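Bitiscetin (Bitis arietans, PDB 1JWI) binds von Willebrand factor and induces its interaction, through the A1 domain, with platelet GPIbalpha, so that platelets aggregate. Local coordinates at residues A[40-44]-A[45-49]; A[51-54]-A[55-59]; A[81-84]-A[85-89]; A[103-106]-A[107-111]. All coordinates share one frame; numbering follows the deposited sequence.

Overall arrangement
Contacts 1, 2 and 4 cluster in the body of the C-type lectin fold, while contact 3 stands apart on its long loop, its centre about 35 Å from that of contact 1. Contacts 1 and 2 are the start and the last turns of helix 45-58, and contact 4 is the loop that covers one flank of that helix. Capping and charge pairing rule at 40-49, repeated backbone bonds reinforced by hydroxyls at 51-59, and a gripped carbonyl beside a buried tyrosine at 103-111. At 81-89 a tight hairpin packs on the partner chain, which contact 1 also meets. Each contact mixes buried and solvent-facing residues.

Contact 1 (A[40-44]-A[45-49]); sequences ASIDS and KEEAD
The N-terminal cap of helix 45-58 is formed where Ser44 meets Glu47 and Ala48, just after the short strand 38-39 of the C-type lectin fold. Ser44 is the N-cap residue: its OG accepts from Glu47 N at 3.1 Å, and its carbonyl O opens the helical ladder by accepting from Ala48 N at 2.9 Å. Serine suits this place because its short hydroxyl, set between backbone N and carbonyl carbon (chi1 69°), can turn back to a first-turn amide that has no earlier helical carbonyl to bind.

Glu47 answers from inside the first turn. Its chain is fully extended, with CG anti to the backbone N (chi1 178°), a shape that carries the carboxylate back alongside the incoming loop. There OE2 takes the amide of Asp43 at 2.9 Å, the N-H coming from above the carboxylate plane. The other oxygen, OE1, lies 3.2 Å from Ser41 O; two acceptors can sit this close because Lys126 NZ binds both, and Tyr16 OH also donates to OE1. This buried acid therefore ties the loop and the helix start to strands 14-20 and 121-126.

Ile42 supplies the apolar part, its CG2 resting 3.6 Å from Ala48 CB, where the small alanine leaves room for the branched chain. Ser41 OG hydrogen-bonds an acidic side chain of the partner chain. Lys45, which also packs on an aromatic side chain of the partner chain, bends along the helix, and its NZ meets Asp49 OD1 at 2.9 Å on the syn lone pair, an oxygen that also pairs with Arg110 NH1.

Contact 2 (A[51-54]-A[55-59]); sequences VTKL and ASQTL
Gln57 lies one helical turn on from Lys53, and its side chain, which runs beside the lysine's, can be followed atom by atom. CB lies 3.6 Å from Lys53 O, the carbonyl that accepts from the glutamine's own backbone N. CG stays close to the same oxygen, at 3.9 Å. Beyond it the chain runs out extended beside the lysine, both pointing the same way, until NE2 comes to rest 3.5 Å from Lys53 CE. Long, flexible polar residues suit this exposed ridge, since the lysine's methylenes give the amide something to lie along.

Two hydroxyls reinforce the helix nearby. Ser56 has OG beside its backbone N (chi1 -69°), which brings the hydroxyl back to Thr52 O at 2.9 Å. The backbone N of Ser56 binds that oxygen too, from the opposite face of the carbonyl plane, so one residue grips it twice. Two residues on, Thr58 OG1 donates to Leu54 O at 2.7 Å, where Gln57 N makes only a weak bond, giving this carbonyl near the C-terminal part of the helix a firm partner.

The other faces are turned to the fold. Leu54 packs on Tyr16 and Val18 of strand 14-20, Val51 lies against Ile124 of strand 121-126, and the small Ala55 lets the helix approach Leu103 of strand 100-103 and the ring of Tyr109.

Contact 3 (A[81-84]-A[85-89]); sequences PQWT and DGSSV
The chain reverses through a type I turn from Trp83 to Gly86, so that Ser87-Ser88-Val89 runs back antiparallel alongside Pro81-Gln82-Trp83. Gly86 N bonds Trp83 O at 3.0 Å, and Trp83 N bonds Ser87 O at 3.0 Å in a nearly straight line (170°). Further down, Val89 N reaches Pro81 O at 3.0 Å. Between these last two bonds Gln82 and Ser88 form a non-hydrogen-bonded pair, with CA atoms 4.5 Å apart. Gly86 has a positive phi (87°), a conformation in which a CB would press on the preceding carbonyl oxygen.

Trp83 turns its indole back across the hairpin. Val89 CG2 lies over the face of the five-membered ring, 4.0 Å from its centroid, in a CH-pi contact, while Ser87 O and Ser88 O stand at the ring's edge. A branched aliphatic chain is well shaped to lie on such a flat surface.

Asp85 fixes the bend. With CG between backbone N and carbonyl carbon (chi1 67°), its OD2 swings forward to accept from Ser87 N at 2.9 Å, an Asx turn, and from Ser87 OG at 2.8 Å on the syn lone pair. A water donates to Thr84 OG1 and makes a weak bond to Asp85 N.

The partner chain completes the setting: its aromatic ring meets Trp83 edge-to-face, and its side chains bind Thr84 OG1 and Asp85 OD1. The arrangement is a beta hairpin with a G1 bulge, carried on the long loop that snaclecs extend to their partner subunit.

Contact 4 (A[103-106]-A[107-111]); sequences LDVH and TEYRT
Tyr109 lies at about a right angle to Leu103 in the loop of the C-type lectin fold that joins strand 100-103 to strand 112-115. Leu103 CB touches the ring at CD1, 3.7 Å away, and the leucine's own carbonyl O stands at the ring's edge. Val105 crosses the same ring more slantwise, its CA 3.7 Å from Tyr109 CE1. A tyrosine suits the spot: its flat body fills the space between loop and helix 45-58, with Phe62 meeting it at a shallow angle, while its OH reaches Tyr64 O.

The backbone turn that puts the ring there is organised by Asp104. Its carbonyl O accepts from Thr107 N at 3.1 Å and from Tyr109 N at 2.9 Å, the two amides arriving from opposite faces of its plane. Positive phi values at Glu108 (59°) and Tyr109 (63°) curl the chain tightly enough for both amides to face one oxygen. Farther round, Asp104 N binds Thr111 O at 2.9 Å and closes the loop.

The side chain of Asp104, with CG anti to the backbone N (chi1 -168°), stands across that of Thr107 but runs alongside that of Thr111. Its OD1 accepts from His106 N at 2.9 Å, an Asx turn that starts the short 3-10 segment. OD2 accepts a hydrogen bond from a water at 2.8 Å, and this water in turn accepts from Thr111 OG1 at 2.6 Å.

Contact 1 (A[40-44]-A[45-49])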
ATOM      1  N   ALA A  40     -13.101   3.643 -15.484  1.00 17.81           N
ATOM      2  CA  ALA A  40     -12.146   3.679 -16.580  1.00 17.98           C
ATOM      3  C   ALA A  40     -10.903   2.818 -16.406  1.00 19.41           C
ATOM      4  O   ALA A  40     -10.304   2.764 -15.329  1.00 18.41           O
ATOM      5  CB  ALA A  40     -11.720   5.129 -16.844  1.00 17.39           C
ATOM      6  N   SER A  41     -10.534   2.137 -17.483  1.00 20.71           N
ATOM      7  CA  SER A  41      -9.327   1.331 -17.519  1.00 21.10           C
ATOM      8  C   SER A  41      -8.513   2.160 -18.506  1.00 22.09           C
ATOM      9  O   SER A  41      -9.090   2.752 -19.418  1.00 21.06           O
ATOM     10  CB  SER A  41      -9.604  -0.053 -18.100  1.00 21.08           C
ATOM     11  OG  SER A  41      -9.931   0.025 -19.478  1.00 21.36           O
ATOM     12  N   ILE A  42      -7.197   2.220 -18.318  1.00 22.34           N
ATOM     13  CA  ILE A  42      -6.318   3.004 -19.189  1.00 22.90           C
ATOM     14  C   ILE A  42      -5.316   2.028 -19.797  1.00 23.68           C
ATOM     15  O   ILE A  42      -4.605   1.343 -19.072  1.00 23.76           O
ATOM     16  CB  ILE A  42      -5.602   4.111 -18.360  1.00 22.87           C
ATOM     17  CG1 ILE A  42      -6.657   5.096 -17.830  1.00 23.32           C
ATOM     18  CG2 ILE A  42      -4.567   4.833 -19.203  1.00 22.32           C
ATOM     19  CD1 ILE A  42      -6.123   6.125 -16.860  1.00 26.24           C
ATOM     20  N   ASP A  43      -5.261   1.953 -21.124  1.00 25.30           N
ATOM     21  CA  ASP A  43      -4.368   0.983 -21.750  1.00 27.80           C
ATOM     22  C   ASP A  43      -3.139   1.534 -22.452  1.00 26.89           C
ATOM     23  O   ASP A  43      -2.281   0.766 -22.873  1.00 28.01           O
ATOM     24  CB  ASP A  43      -5.169   0.101 -22.720  1.00 32.18           C
ATOM     25  CG  ASP A  43      -4.613  -1.319 -22.820  1.00 38.05           C
ATOM     26  OD1 ASP A  43      -5.244  -2.161 -23.499  1.00 41.15           O
ATOM     27  OD2 ASP A  43      -3.552  -1.602 -22.221  1.00 40.73           O
ATOM     28  N   SER A  44      -3.042   2.855 -22.565  1.00 26.58           N
ATOM     29  CA  SER A  44      -1.894   3.471 -23.224  1.00 25.27           C
ATOM     30  C   SER A  44      -1.624   4.873 -22.688  1.00 24.11           C
ATOM     31  O   SER A  44      -2.495   5.493 -22.071  1.00 22.76           O
ATOM     32  CB  SER A  44      -2.131   3.553 -24.734  1.00 25.80           C
ATOM     33  OG  SER A  44      -3.150   4.495 -25.029  1.00 26.41           O
ATOM     34  N   LYS A  45      -0.415   5.375 -22.929  1.00 24.06           N
ATOM     35  CA  LYS A  45      -0.058   6.713 -22.471  1.00 24.54           C
ATOM     36  C   LYS A  45      -0.971   7.738 -23.128  1.00 24.90           C
ATOM     37  O   LYS A  45      -1.346   8.728 -22.503  1.00 25.61           O
ATOM     38  CB  LYS A  45       1.400   7.038 -22.808  1.00 24.58           C
ATOM     39  CG  LYS A  45       1.855   8.436 -22.375  1.00 25.19           C
ATOM     40  CD  LYS A  45       1.731   8.632 -20.863  1.00 25.18           C
ATOM     41  CE  LYS A  45       2.570   9.812 -20.368  1.00 25.15           C
ATOM     42  NZ  LYS A  45       2.212  11.092 -21.046  1.00 25.03           N
ATOM     43  N   GLU A  46      -1.333   7.500 -24.388  1.00 24.62           N
ATOM     44  CA  GLU A  46      -2.206   8.428 -25.093  1.00 24.74           C
ATOM     45  C   GLU A  46      -3.593   8.464 -24.458  1.00 23.42           C
ATOM     46  O   GLU A  46      -4.168   9.541 -24.276  1.00 21.90           O
ATOM     47  CB  GLU A  46      -2.304   8.058 -26.577  1.00 26.79           C
ATOM     48  CG  GLU A  46      -2.583   9.276 -27.458  1.00 30.68           C
ATOM     49  CD  GLU A  46      -2.275   9.032 -28.923  1.00 33.33           C
ATOM     50  OE1 GLU A  46      -3.141   8.473 -29.626  1.00 34.68           O
ATOM     51  OE2 GLU A  46      -1.156   9.391 -29.363  1.00 34.17           O
ATOM     52  N   GLU A  47      -4.138   7.298 -24.121  1.00 22.43           N
ATOM     53  CA  GLU A  47      -5.453   7.266 -23.478  1.00 22.53           C
ATOM     54  C   GLU A  47      -5.322   7.951 -22.115  1.00 21.95           C
ATOM     55  O   GLU A  47      -6.203   8.701 -21.694  1.00 22.03           O
ATOM     56  CB  GLU A  47      -5.954   5.828 -23.282  1.00 21.80           C
ATOM     57  CG  GLU A  47      -7.307   5.773 -22.578  1.00 22.22           C
ATOM     58  CD  GLU A  47      -7.925   4.384 -22.516  1.00 22.41           C
ATOM     59  OE1 GLU A  47      -9.147   4.300 -22.271  1.00 24.57           O
ATOM     60  OE2 GLU A  47      -7.207   3.383 -22.700  1.00 21.28           O
ATOM     61  N   ALA A  48      -4.208   7.690 -21.433  1.00 21.27           N
ATOM     62  CA  ALA A  48      -3.946   8.282 -20.123  1.00 20.35           C
ATOM     63  C   ALA A  48      -4.004   9.805 -20.194  1.00 20.71           C
ATOM     64  O   ALA A  48      -4.643  10.448 -19.363  1.00 20.20           O
ATOM     65  CB  ALA A  48      -2.573   7.832 -19.608  1.00 18.73           C
ATOM     66  N   ASP A  49      -3.321  10.376 -21.184  1.00 21.83           N
ATOM     67  CA  ASP A  49      -3.291  11.824 -21.352  1.00 22.27           C
ATOM     68  C   ASP A  49      -4.686  12.387 -21.595  1.00 22.10           C
ATOM     69  O   ASP A  49      -4.991  13.502 -21.174  1.00 21.96           O
ATOM     70  CB  ASP A  49      -2.352  12.209 -22.500  1.00 24.69           C
ATOM     71  CG  ASP A  49      -0.885  12.005 -22.148  1.00 27.39           C
ATOM     72  OD1 ASP A  49      -0.569  11.859 -20.945  1.00 30.48           O
ATOM     73  OD2 ASP A  49      -0.041  12.011 -23.068  1.00 28.86           O
TER

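Contact 2 (A[51-54]-A[55-59])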
ATOM      1  N   VAL A  51      -7.632  11.013 -20.459  1.00 20.50           N
ATOM      2  CA  VAL A  51      -8.331  10.929 -19.177  1.00 19.67           C
ATOM      3  C   VAL A  51      -7.845  12.013 -18.212  1.00 19.52           C
ATOM      4  O   VAL A  51      -8.641  12.602 -17.477  1.00 18.64           O
ATOM      5  CB  VAL A  51      -8.152   9.523 -18.533  1.00 19.48           C
ATOM      6  CG1 VAL A  51      -8.738   9.498 -17.123  1.00 17.81           C
ATOM      7  CG2 VAL A  51      -8.846   8.478 -19.388  1.00 18.41           C
ATOM      8  N   THR A  52      -6.542  12.282 -18.226  1.00 18.74           N
ATOM      9  CA  THR A  52      -5.972  13.316 -17.364  1.00 18.74           C
ATOM     10  C   THR A  52      -6.534  14.683 -17.759  1.00 18.06           C
ATOM     11  O   THR A  52      -6.818  15.513 -16.905  1.00 18.09           O
ATOM     12  CB  THR A  52      -4.426  13.364 -17.475  1.00 18.97           C
ATOM     13  OG1 THR A  52      -3.867  12.207 -16.841  1.00 17.56           O
ATOM     14  CG2 THR A  52      -3.873  14.616 -16.807  1.00 18.39           C
ATOM     15  N   LYS A  53      -6.693  14.905 -19.057  1.00 19.63           N
ATOM     16  CA  LYS A  53      -7.221  16.174 -19.566  1.00 20.52           C
ATOM     17  C   LYS A  53      -8.701  16.327 -19.206  1.00 20.32           C
ATOM     18  O   LYS A  53      -9.139  17.384 -18.741  1.00 18.28           O
ATOM     19  CB  LYS A  53      -7.043  16.234 -21.089  1.00 21.40           C
ATOM     20  CG  LYS A  53      -7.561  17.507 -21.732  1.00 24.47           C
ATOM     21  CD  LYS A  53      -7.372  17.471 -23.243  1.00 27.36           C
ATOM     22  CE  LYS A  53      -7.850  18.762 -23.892  1.00 28.50           C
ATOM     23  NZ  LYS A  53      -7.648  18.720 -25.363  1.00 31.40           N
ATOM     24  N   LEU A  54      -9.475  15.266 -19.407  1.00 20.06           N
ATOM     25  CA  LEU A  54     -10.896  15.325 -19.093  1.00 20.05           C
ATOM     26  C   LEU A  54     -11.083  15.627 -17.611  1.00 19.03           C
ATOM     27  O   LEU A  54     -11.887  16.480 -17.242  1.00 18.67           O
ATOM     28  CB  LEU A  54     -11.588  14.004 -19.450  1.00 21.64           C
ATOM     29  CG  LEU A  54     -13.122  13.999 -19.326  1.00 23.01           C
ATOM     30  CD1 LEU A  54     -13.721  14.966 -20.340  1.00 21.48           C
ATOM     31  CD2 LEU A  54     -13.664  12.585 -19.556  1.00 22.22           C
ATOM     32  N   ALA A  55     -10.326  14.934 -16.767  1.00 19.49           N
ATOM     33  CA  ALA A  55     -10.405  15.124 -15.322  1.00 20.62           C
ATOM     34  C   ALA A  55      -9.985  16.538 -14.907  1.00 20.71           C
ATOM     35  O   ALA A  55     -10.620  17.154 -14.056  1.00 20.69           O
ATOM     36  CB  ALA A  55      -9.542  14.081 -14.611  1.00 20.59           C
ATOM     37  N   SER A  56      -8.917  17.046 -15.515  1.00 23.00           N
ATOM     38  CA  SER A  56      -8.416  18.391 -15.224  1.00 24.49           C
ATOM     39  C   SER A  56      -9.399  19.501 -15.607  1.00 25.26           C
ATOM     40  O   SER A  56      -9.411  20.567 -14.990  1.00 24.69           O
ATOM     41  CB  SER A  56      -7.098  18.638 -15.959  1.00 24.79           C
ATOM     42  OG  SER A  56      -6.065  17.833 -15.422  1.00 30.27           O
ATOM     43  N   GLN A  57     -10.213  19.256 -16.629  1.00 26.19           N
ATOM     44  CA  GLN A  57     -11.171  20.260 -17.084  1.00 28.19           C
ATOM     45  C   GLN A  57     -12.583  20.129 -16.521  1.00 28.98           C
ATOM     46  O   GLN A  57     -13.456  20.932 -16.841  1.00 28.78           O
ATOM     47  CB  GLN A  57     -11.232  20.258 -18.609  1.00 29.80           C
ATOM     48  CG  GLN A  57     -10.150  21.106 -19.241  1.00 34.54           C
ATOM     49  CD  GLN A  57     -10.196  21.071 -20.747  1.00 37.68           C
ATOM     50  OE1 GLN A  57     -11.249  21.290 -21.354  1.00 39.60           O
ATOM     51  NE2 GLN A  57      -9.054  20.805 -21.365  1.00 39.77           N
ATOM     52  N   THR A  58     -12.805  19.123 -15.683  1.00 30.64           N
ATOM     53  CA  THR A  58     -14.120  18.908 -15.080  1.00 31.15           C
ATOM     54  C   THR A  58     -14.033  19.063 -13.564  1.00 31.35           C
ATOM     55  O   THR A  58     -15.014  19.413 -12.907  1.00 32.37           O
ATOM     56  CB  THR A  58     -14.654  17.494 -15.388  1.00 31.85           C
ATOM     57  OG1 THR A  58     -14.491  17.208 -16.784  1.00 31.55           O
ATOM     58  CG2 THR A  58     -16.132  17.401 -15.024  1.00 32.43           C
ATOM     59  N   LEU A  59     -12.853  18.801 -13.017  1.00 31.41           N
ATOM     60  CA  LEU A  59     -12.632  18.902 -11.581  1.00 31.96           C
ATOM     61  C   LEU A  59     -11.697  20.074 -11.273  1.00 33.53           C
ATOM     62  O   LEU A  59     -12.048  20.980 -10.518  1.00 34.59           O
ATOM     63  CB  LEU A  59     -12.026  17.596 -11.056  1.00 31.21           C
ATOM     64  CG  LEU A  59     -12.813  16.311 -11.334  1.00 30.24           C
ATOM     65  CD1 LEU A  59     -11.917  15.109 -11.078  1.00 29.24           C
ATOM     66  CD2 LEU A  59     -14.068  16.253 -10.465  1.00 29.20           C
TER

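Contact 3 (A[81-84]-A[85-89])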
ATOM      1  N   PRO A  81       2.926 -11.451   0.478  1.00 19.44           N
ATOM      2  CA  PRO A  81       2.452 -12.732   1.011  1.00 20.35           C
ATOM      3  C   PRO A  81       3.400 -13.326   2.066  1.00 20.96           C
ATOM      4  O   PRO A  81       3.035 -14.268   2.770  1.00 21.25           O
ATOM      5  CB  PRO A  81       2.336 -13.596  -0.238  1.00 19.24           C
ATOM      6  CG  PRO A  81       3.485 -13.105  -1.073  1.00 20.73           C
ATOM      7  CD  PRO A  81       3.373 -11.601  -0.921  1.00 19.78           C
ATOM      8  N   GLN A  82       4.606 -12.767   2.183  1.00 20.95           N
ATOM      9  CA  GLN A  82       5.573 -13.255   3.167  1.00 21.28           C
ATOM     10  C   GLN A  82       6.486 -12.168   3.752  1.00 20.54           C
ATOM     11  O   GLN A  82       6.694 -11.113   3.142  1.00 20.64           O
ATOM     12  CB  GLN A  82       6.432 -14.371   2.559  1.00 22.88           C
ATOM     13  CG  GLN A  82       5.659 -15.644   2.269  1.00 29.10           C
ATOM     14  CD  GLN A  82       6.559 -16.840   2.015  1.00 32.20           C
ATOM     15  OE1 GLN A  82       6.095 -17.977   1.970  1.00 35.44           O
ATOM     16  NE2 GLN A  82       7.849 -16.587   1.850  1.00 33.88           N
ATOM     17  N   TRP A  83       7.001 -12.431   4.952  1.00 18.96           N
ATOM     18  CA  TRP A  83       7.909 -11.512   5.642  1.00 16.14           C
ATOM     19  C   TRP A  83       9.306 -11.803   5.117  1.00 15.65           C
ATOM     20  O   TRP A  83       9.510 -12.805   4.430  1.00 15.50           O
ATOM     21  CB  TRP A  83       7.890 -11.759   7.157  1.00 14.38           C
ATOM     22  CG  TRP A  83       6.576 -11.524   7.815  1.00 13.12           C
ATOM     23  CD1 TRP A  83       5.547 -12.419   7.954  1.00 13.59           C
ATOM     24  CD2 TRP A  83       6.141 -10.311   8.438  1.00 11.80           C
ATOM     25  NE1 TRP A  83       4.501 -11.835   8.632  1.00 11.78           N
ATOM     26  CE2 TRP A  83       4.840 -10.542   8.939  1.00 12.63           C
ATOM     27  CE3 TRP A  83       6.724  -9.054   8.622  1.00 11.99           C
ATOM     28  CZ2 TRP A  83       4.113  -9.558   9.615  1.00 12.85           C
ATOM     29  CZ3 TRP A  83       6.000  -8.072   9.293  1.00 12.83           C
ATOM     30  CH2 TRP A  83       4.705  -8.332   9.783  1.00 13.01           C
ATOM     31  N   THR A  84      10.276 -10.953   5.449  1.00 13.88           N
ATOM     32  CA  THR A  84      11.633 -11.176   4.974  1.00 14.28           C
ATOM     33  C   THR A  84      12.266 -12.420   5.610  1.00 15.96           C
ATOM     34  O   THR A  84      13.243 -12.963   5.077  1.00 16.03           O
ATOM     35  CB  THR A  84      12.536  -9.956   5.242  1.00 13.75           C
ATOM     36  OG1 THR A  84      12.577  -9.690   6.650  1.00 15.22           O
ATOM     37  CG2 THR A  84      12.012  -8.714   4.500  1.00 14.17           C
ATOM     38  N   ASP A  85      11.727 -12.874   6.741  1.00 16.05           N
ATOM     39  CA  ASP A  85      12.281 -14.068   7.385  1.00 16.17           C
ATOM     40  C   ASP A  85      11.690 -15.329   6.756  1.00 17.10           C
ATOM     41  O   ASP A  85      11.983 -16.457   7.171  1.00 18.22           O
ATOM     42  CB  ASP A  85      12.054 -14.041   8.911  1.00 16.06           C
ATOM     43  CG  ASP A  85      10.589 -14.162   9.310  1.00 16.82           C
ATOM     44  OD1 ASP A  85      10.299 -14.025  10.519  1.00 18.24           O
ATOM     45  OD2 ASP A  85       9.729 -14.395   8.442  1.00 18.83           O
ATOM     46  N   GLY A  86      10.850 -15.120   5.745  1.00 18.85           N
ATOM     47  CA  GLY A  86      10.248 -16.231   5.037  1.00 18.77           C
ATOM     48  C   GLY A  86       8.960 -16.806   5.590  1.00 18.71           C
ATOM     49  O   GLY A  86       8.397 -17.727   4.996  1.00 19.22           O
ATOM     50  N   SER A  87       8.476 -16.302   6.720  1.00 18.75           N
ATOM     51  CA  SER A  87       7.232 -16.847   7.243  1.00 18.57           C
ATOM     52  C   SER A  87       6.059 -16.227   6.490  1.00 19.00           C
ATOM     53  O   SER A  87       6.151 -15.103   5.979  1.00 19.40           O
ATOM     54  CB  SER A  87       7.120 -16.597   8.751  1.00 19.82           C
ATOM     55  OG  SER A  87       7.175 -15.219   9.050  1.00 20.73           O
ATOM     56  N   SER A  88       4.962 -16.968   6.397  1.00 18.00           N
ATOM     57  CA  SER A  88       3.777 -16.492   5.698  1.00 18.48           C
ATOM     58  C   SER A  88       3.106 -15.353   6.449  1.00 19.64           C
ATOM     59  O   SER A  88       3.175 -15.271   7.679  1.00 20.34           O
ATOM     60  CB  SER A  88       2.760 -17.627   5.533  1.00 17.34           C
ATOM     61  OG  SER A  88       3.334 -18.735   4.871  1.00 22.70           O
ATOM     62  N   VAL A  89       2.455 -14.466   5.702  1.00 19.94           N
ATOM     63  CA  VAL A  89       1.743 -13.368   6.322  1.00 18.99           C
ATOM     64  C   VAL A  89       0.333 -13.883   6.596  1.00 19.97           C
ATOM     65  O   VAL A  89      -0.432 -14.134   5.668  1.00 21.16           O
ATOM     66  CB  VAL A  89       1.673 -12.144   5.396  1.00 18.38           C
ATOM     67  CG1 VAL A  89       0.759 -11.103   6.000  1.00 19.08           C
ATOM     68  CG2 VAL A  89       3.073 -11.552   5.191  1.00 16.20           C
TER
HETATM   69  O   HOH W   1      10.728 -10.624   8.552  1.00 12.56           O

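Contact 4 (A[103-106]-A[107-111])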
ATOM      1  N   LEU A 103      -6.691   8.746  -9.687  1.00 13.27           N
ATOM      2  CA  LEU A 103      -5.796   9.740 -10.261  1.00 14.63           C
ATOM      3  C   LEU A 103      -5.354  10.655  -9.113  1.00 15.32           C
ATOM      4  O   LEU A 103      -6.185  11.224  -8.408  1.00 15.80           O
ATOM      5  CB  LEU A 103      -6.529  10.539 -11.344  1.00 14.29           C
ATOM      6  CG  LEU A 103      -7.069   9.710 -12.517  1.00 14.02           C
ATOM      7  CD1 LEU A 103      -7.739  10.616 -13.537  1.00 14.05           C
ATOM      8  CD2 LEU A 103      -5.921   8.941 -13.158  1.00 13.63           C
ATOM      9  N   ASP A 104      -4.044  10.787  -8.936  1.00 16.07           N
ATOM     10  CA  ASP A 104      -3.454  11.590  -7.863  1.00 17.40           C
ATOM     11  C   ASP A 104      -3.594  13.101  -8.077  1.00 17.62           C
ATOM     12  O   ASP A 104      -3.020  13.664  -9.009  1.00 17.57           O
ATOM     13  CB  ASP A 104      -1.974  11.228  -7.753  1.00 18.99           C
ATOM     14  CG  ASP A 104      -1.316  11.772  -6.503  1.00 21.18           C
ATOM     15  OD1 ASP A 104      -1.898  12.632  -5.804  1.00 20.71           O
ATOM     16  OD2 ASP A 104      -0.183  11.327  -6.229  1.00 24.05           O
ATOM     17  N   VAL A 105      -4.335  13.756  -7.195  1.00 18.25           N
ATOM     18  CA  VAL A 105      -4.541  15.198  -7.292  1.00 20.54           C
ATOM     19  C   VAL A 105      -3.223  15.977  -7.236  1.00 21.46           C
ATOM     20  O   VAL A 105      -3.085  17.031  -7.863  1.00 22.31           O
ATOM     21  CB  VAL A 105      -5.446  15.705  -6.149  1.00 21.49           C
ATOM     22  CG1 VAL A 105      -4.683  15.688  -4.825  1.00 20.32           C
ATOM     23  CG2 VAL A 105      -5.958  17.104  -6.467  1.00 21.81           C
ATOM     24  N   HIS A 106      -2.252  15.444  -6.500  1.00 21.11           N
ATOM     25  CA  HIS A 106      -0.965  16.104  -6.333  1.00 21.79           C
ATOM     26  C   HIS A 106      -0.088  16.168  -7.578  1.00 21.07           C
ATOM     27  O   HIS A 106       0.878  16.931  -7.621  1.00 21.31           O
ATOM     28  CB  HIS A 106      -0.213  15.446  -5.175  1.00 22.98           C
ATOM     29  CG  HIS A 106      -0.924  15.582  -3.863  1.00 25.78           C
ATOM     30  ND1 HIS A 106      -1.030  14.546  -2.961  1.00 27.00           N
ATOM     31  CD2 HIS A 106      -1.575  16.631  -3.310  1.00 26.02           C
ATOM     32  CE1 HIS A 106      -1.719  14.951  -1.908  1.00 27.08           C
ATOM     33  NE2 HIS A 106      -2.062  16.214  -2.094  1.00 26.86           N
ATOM     34  N   THR A 107      -0.413  15.376  -8.590  1.00 20.28           N
ATOM     35  CA  THR A 107       0.358  15.397  -9.831  1.00 20.96           C
ATOM     36  C   THR A 107      -0.582  15.896 -10.934  1.00 21.90           C
ATOM     37  O   THR A 107      -0.322  15.732 -12.124  1.00 22.65           O
ATOM     38  CB  THR A 107       0.918  13.982 -10.186  1.00 20.59           C
ATOM     39  OG1 THR A 107      -0.159  13.045 -10.314  1.00 20.74           O
ATOM     40  CG2 THR A 107       1.880  13.491  -9.099  1.00 18.64           C
ATOM     41  N   GLU A 108      -1.671  16.524 -10.503  1.00 22.49           N
ATOM     42  CA  GLU A 108      -2.696  17.055 -11.395  1.00 25.33           C
ATOM     43  C   GLU A 108      -3.273  15.933 -12.251  1.00 24.85           C
ATOM     44  O   GLU A 108      -3.434  16.065 -13.466  1.00 24.51           O
ATOM     45  CB  GLU A 108      -2.128  18.187 -12.271  1.00 27.82           C
ATOM     46  CG  GLU A 108      -1.471  19.293 -11.454  1.00 29.55           C
ATOM     47  CD  GLU A 108      -1.501  20.653 -12.136  1.00 32.08           C
ATOM     48  OE1 GLU A 108      -1.177  20.728 -13.343  1.00 33.82           O
ATOM     49  OE2 GLU A 108      -1.837  21.645 -11.452  1.00 32.75           O
ATOM     50  N   TYR A 109      -3.567  14.818 -11.589  1.00 24.02           N
ATOM     51  CA  TYR A 109      -4.141  13.648 -12.233  1.00 22.71           C
ATOM     52  C   TYR A 109      -3.250  13.020 -13.298  1.00 22.64           C
ATOM     53  O   TYR A 109      -3.741  12.358 -14.217  1.00 23.76           O
ATOM     54  CB  TYR A 109      -5.505  14.012 -12.828  1.00 20.52           C
ATOM     55  CG  TYR A 109      -6.425  14.682 -11.836  1.00 19.34           C
ATOM     56  CD1 TYR A 109      -6.569  14.180 -10.543  1.00 19.28           C
ATOM     57  CD2 TYR A 109      -7.168  15.804 -12.195  1.00 20.06           C
ATOM     58  CE1 TYR A 109      -7.431  14.780  -9.624  1.00 20.16           C
ATOM     59  CE2 TYR A 109      -8.035  16.415 -11.285  1.00 21.50           C
ATOM     60  CZ  TYR A 109      -8.161  15.895 -10.003  1.00 21.34           C
ATOM     61  OH  TYR A 109      -9.021  16.479  -9.099  1.00 21.61           O
ATOM     62  N   ARG A 110      -1.942  13.216 -13.169  1.00 22.93           N
ATOM     63  CA  ARG A 110      -0.992  12.654 -14.123  1.00 24.83           C
ATOM     64  C   ARG A 110      -0.555  11.234 -13.744  1.00 23.28           C
ATOM     65  O   ARG A 110      -0.211  10.432 -14.612  1.00 22.03           O
ATOM     66  CB  ARG A 110       0.244  13.554 -14.224  1.00 28.07           C
ATOM     67  CG  ARG A 110       1.221  13.142 -15.309  1.00 35.14           C
ATOM     68  CD  ARG A 110       0.583  13.233 -16.699  1.00 42.49           C
ATOM     69  NE  ARG A 110       0.138  14.588 -17.033  1.00 47.18           N
ATOM     70  CZ  ARG A 110      -0.437  14.927 -18.185  1.00 48.60           C
ATOM     71  NH1 ARG A 110      -0.640  14.012 -19.125  1.00 49.23           N
ATOM     72  NH2 ARG A 110      -0.806  16.183 -18.401  1.00 49.48           N
ATOM     73  N   THR A 111      -0.574  10.918 -12.451  1.00 21.36           N
ATOM     74  CA  THR A 111      -0.154   9.590 -11.998  1.00 19.80           C
ATOM     75  C   THR A 111      -1.218   8.885 -11.164  1.00 19.39           C
ATOM     76  O   THR A 111      -2.248   9.474 -10.830  1.00 18.99           O
ATOM     77  CB  THR A 111       1.139   9.686 -11.165  1.00 18.00           C
ATOM     78  OG1 THR A 111       0.930  10.593 -10.075  1.00 17.01           O
ATOM     79  CG2 THR A 111       2.274  10.200 -12.019  1.00 17.24           C
TER
HETATM   80  O   HOH W   2       0.937   9.345  -7.774  1.00 31.75           O